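Local structure of carbonic anhydrase (Coccomyxa sp. PA, 3UCJ) at residues P40-I45 against H97-G102. The protein probably catalyses the reversible hydration of carbon dioxide to hydrogencarbonate and a proton, as a zinc-dependent carbonic anhydrase of the beta class. Numbering follows the deposited sequence.
Sequences PEYLYI and HILVCG
Y44 and C101 mark the tight end of this contact between parallel strands: CE1 of the tyrosine lies 3.3 Å from CB of the cysteine. With CG opposite the backbone N (chi1 164°), the Y44 ring rises from the sheet and leans toward the C-terminal end, past L99 CB to C101, whose SG lies obliquely 5.1 Å from the ring centroid. One water donates to both Y44 OH and C101 O, the latter at 2.7 Å. Replacing Y44 by alanine is likely to open a gap beside C101 CB and cost this water one of its acceptors.

Backbone bonding shortens and straightens toward the Y44-C101 end. The first bond, H97 N to E41 O, is 3.2 Å long and bent to 147° at the hydrogen, whereas C101 N to I45 O measures 2.8 Å and is nearly straight at 174°. Between them, L43 N, L99 N and I45 N complete the parallel register.

The looser end is partly exposed. There the rings of H97 and Y42 meet obliquely, CD2 of the imidazole lying over one face of the Y42 ring, 3.5 Å from CE1. H97 ND1 hydrogen-bonds S182 OG, E41 OE1 forms a salt bridge with K96, and L12 of the second subunit packs on Y42. On the buried opposite face, L43 CD2 and I45 CD1 lie alongside I98 CG2, and helix 80-92 packs on L43 and I98.

These are two adjacent interior strands of the alpha/beta sheet of a beta-carbonic anhydrase, running on at their C-terminal ends to the zinc ligands C47 and H103.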
ATOM      1  N   PRO A  40     -26.355  -5.723   6.313  1.00 33.21           N
ATOM      2  CA  PRO A  40     -26.194  -4.589   7.207  1.00 31.37           C
ATOM      3  C   PRO A  40     -26.601  -3.345   6.477  1.00 30.56           C
ATOM      4  O   PRO A  40     -26.365  -3.232   5.264  1.00 32.34           O
ATOM      5  CB  PRO A  40     -24.615  -4.594   7.454  1.00 29.66           C
ATOM      6  CG  PRO A  40     -24.086  -5.113   6.169  1.00 29.51           C
ATOM      7  CD  PRO A  40     -25.047  -6.346   6.012  1.00 31.07           C
ATOM      8  N   GLU A  41     -27.153  -2.381   7.222  1.00 33.74           N
ATOM      9  CA  GLU A  41     -27.404  -1.102   6.635  1.00 36.18           C
ATOM     10  C   GLU A  41     -26.258  -0.094   6.836  1.00 34.53           C
ATOM     11  O   GLU A  41     -26.303   0.956   6.238  1.00 34.10           O
ATOM     12  CB  GLU A  41     -28.688  -0.489   7.211  1.00 38.48           C
ATOM     13  CG  GLU A  41     -29.898  -1.297   6.662  1.00 46.68           C
ATOM     14  CD  GLU A  41     -31.204  -0.675   7.068  1.00 56.96           C
ATOM     15  OE1 GLU A  41     -32.093  -0.606   6.161  1.00 62.03           O
ATOM     16  OE2 GLU A  41     -31.296  -0.256   8.265  1.00 55.35           O
ATOM     17  N   TYR A  42     -25.286  -0.432   7.690  1.00 32.29           N
ATOM     18  CA  TYR A  42     -24.249   0.544   8.105  1.00 29.83           C
ATOM     19  C   TYR A  42     -22.837  -0.053   7.753  1.00 27.58           C
ATOM     20  O   TYR A  42     -22.641  -1.261   7.887  1.00 28.54           O
ATOM     21  CB  TYR A  42     -24.260   0.697   9.602  1.00 29.64           C
ATOM     22  CG  TYR A  42     -25.469   1.476  10.110  1.00 34.51           C
ATOM     23  CD1 TYR A  42     -25.449   2.880  10.147  1.00 35.16           C
ATOM     24  CD2 TYR A  42     -26.630   0.783  10.508  1.00 36.54           C
ATOM     25  CE1 TYR A  42     -26.547   3.617  10.578  1.00 35.36           C
ATOM     26  CE2 TYR A  42     -27.754   1.499  10.971  1.00 43.68           C
ATOM     27  CZ  TYR A  42     -27.703   2.910  10.979  1.00 45.38           C
ATOM     28  OH  TYR A  42     -28.782   3.587  11.398  1.00 45.84           O
ATOM     29  N   LEU A  43     -21.972   0.808   7.247  1.00 27.60           N
ATOM     30  CA  LEU A  43     -20.471   0.568   7.387  1.00 27.13           C
ATOM     31  C   LEU A  43     -20.004   1.510   8.492  1.00 28.34           C
ATOM     32  O   LEU A  43     -20.357   2.668   8.452  1.00 28.57           O
ATOM     33  CB  LEU A  43     -19.850   0.974   6.094  1.00 26.79           C
ATOM     34  CG  LEU A  43     -18.252   1.127   6.141  1.00 28.98           C
ATOM     35  CD1 LEU A  43     -17.657  -0.196   6.447  1.00 28.45           C
ATOM     36  CD2 LEU A  43     -17.775   1.594   4.795  1.00 25.21           C
ATOM     37  N   TYR A  44     -19.114   1.051   9.396  1.00 27.76           N
ATOM     38  CA  TYR A  44     -18.545   1.936  10.382  1.00 26.66           C
ATOM     39  C   TYR A  44     -17.013   1.842  10.084  1.00 26.62           C
ATOM     40  O   TYR A  44     -16.492   0.752   9.882  1.00 27.05           O
ATOM     41  CB  TYR A  44     -18.829   1.402  11.738  1.00 24.91           C
ATOM     42  CG  TYR A  44     -18.024   1.942  12.915  1.00 29.39           C
ATOM     43  CD1 TYR A  44     -18.540   2.927  13.751  1.00 27.67           C
ATOM     44  CD2 TYR A  44     -16.739   1.403  13.232  1.00 24.44           C
ATOM     45  CE1 TYR A  44     -17.824   3.376  14.877  1.00 31.96           C
ATOM     46  CE2 TYR A  44     -16.057   1.833  14.316  1.00 27.08           C
ATOM     47  CZ  TYR A  44     -16.578   2.820  15.142  1.00 27.81           C
ATOM     48  OH  TYR A  44     -15.816   3.238  16.206  1.00 30.53           O
ATOM     49  N   ILE A  45     -16.397   3.010  10.066  1.00 26.97           N
ATOM     50  CA  ILE A  45     -14.899   3.149   9.943  1.00 26.40           C
ATOM     51  C   ILE A  45     -14.516   3.883  11.234  1.00 26.96           C
ATOM     52  O   ILE A  45     -15.002   5.057  11.456  1.00 28.92           O
ATOM     53  CB  ILE A  45     -14.574   4.023   8.808  1.00 26.88           C
ATOM     54  CG1 ILE A  45     -15.050   3.390   7.459  1.00 24.52           C
ATOM     55  CG2 ILE A  45     -12.981   4.259   8.741  1.00 26.78           C
ATOM     56  CD1 ILE A  45     -15.049   4.339   6.275  1.00 25.73           C
ATOM     57  N   HIS A  97     -25.730   3.821   5.031  1.00 34.20           N
ATOM     58  CA  HIS A  97     -25.129   4.845   5.894  1.00 33.10           C
ATOM     59  C   HIS A  97     -23.640   4.452   6.215  1.00 30.83           C
ATOM     60  O   HIS A  97     -23.385   3.319   6.638  1.00 30.33           O
ATOM     61  CB  HIS A  97     -25.854   4.921   7.232  1.00 32.84           C
ATOM     62  CG  HIS A  97     -27.355   4.923   7.118  1.00 37.30           C
ATOM     63  ND1 HIS A  97     -28.043   5.903   6.411  1.00 38.13           N
ATOM     64  CD2 HIS A  97     -28.298   4.047   7.585  1.00 42.38           C
ATOM     65  CE1 HIS A  97     -29.351   5.644   6.479  1.00 43.88           C
ATOM     66  NE2 HIS A  97     -29.537   4.540   7.198  1.00 40.35           N
ATOM     67  N   ILE A  98     -22.765   5.444   6.193  1.00 30.49           N
ATOM     68  CA  ILE A  98     -21.325   5.157   6.551  1.00 28.14           C
ATOM     69  C   ILE A  98     -21.051   6.080   7.767  1.00 27.53           C
ATOM     70  O   ILE A  98     -21.254   7.285   7.670  1.00 30.61           O
ATOM     71  CB  ILE A  98     -20.446   5.559   5.414  1.00 29.45           C
ATOM     72  CG1 ILE A  98     -20.653   4.681   4.169  1.00 26.50           C
ATOM     73  CG2 ILE A  98     -18.965   5.410   5.926  1.00 26.31           C
ATOM     74  CD1 ILE A  98     -20.077   5.255   2.903  1.00 26.22           C
ATOM     75  N   LEU A  99     -20.661   5.494   8.876  1.00 28.24           N
ATOM     76  CA  LEU A  99     -20.377   6.213  10.087  1.00 29.02           C
ATOM     77  C   LEU A  99     -18.837   6.340  10.141  1.00 29.65           C
ATOM     78  O   LEU A  99     -18.157   5.314  10.110  1.00 30.39           O
ATOM     79  CB  LEU A  99     -20.815   5.353  11.239  1.00 29.00           C
ATOM     80  CG  LEU A  99     -22.306   4.883  11.315  1.00 31.81           C
ATOM     81  CD1 LEU A  99     -22.517   3.901  12.458  1.00 31.57           C
ATOM     82  CD2 LEU A  99     -23.152   6.187  11.413  1.00 36.70           C
ATOM     83  N   VAL A 100     -18.314   7.573  10.184  1.00 28.68           N
ATOM     84  CA  VAL A 100     -16.878   7.778  10.320  1.00 29.53           C
ATOM     85  C   VAL A 100     -16.735   8.253  11.712  1.00 29.00           C
ATOM     86  O   VAL A 100     -17.121   9.393  12.019  1.00 29.65           O
ATOM     87  CB  VAL A 100     -16.424   8.856   9.303  1.00 29.26           C
ATOM     88  CG1 VAL A 100     -14.836   9.208   9.442  1.00 30.66           C
ATOM     89  CG2 VAL A 100     -16.763   8.405   7.889  1.00 28.27           C
ATOM     90  N   CYS A 101     -16.123   7.428  12.512  1.00 29.55           N
ATOM     91  CA  CYS A 101     -16.104   7.682  13.936  1.00 30.91           C
ATOM     92  C   CYS A 101     -14.712   7.929  14.448  1.00 30.94           C
ATOM     93  O   CYS A 101     -13.898   7.006  14.412  1.00 31.99           O
ATOM     94  CB  CYS A 101     -16.708   6.469  14.659  1.00 30.00           C
ATOM     95  SG  CYS A 101     -16.970   6.841  16.439  1.00 36.25           S
ATOM     96  N   GLY A 102     -14.417   9.133  14.954  1.00 29.72           N
ATOM     97  CA  GLY A 102     -13.168   9.250  15.732  1.00 29.17           C
ATOM     98  C   GLY A 102     -13.465   9.098  17.224  1.00 30.70           C
ATOM     99  O   GLY A 102     -14.627   8.894  17.616  1.00 32.24           O
TER
HETATM  100  O   HOH W   1     -13.466   5.387  16.544  1.00 32.69           O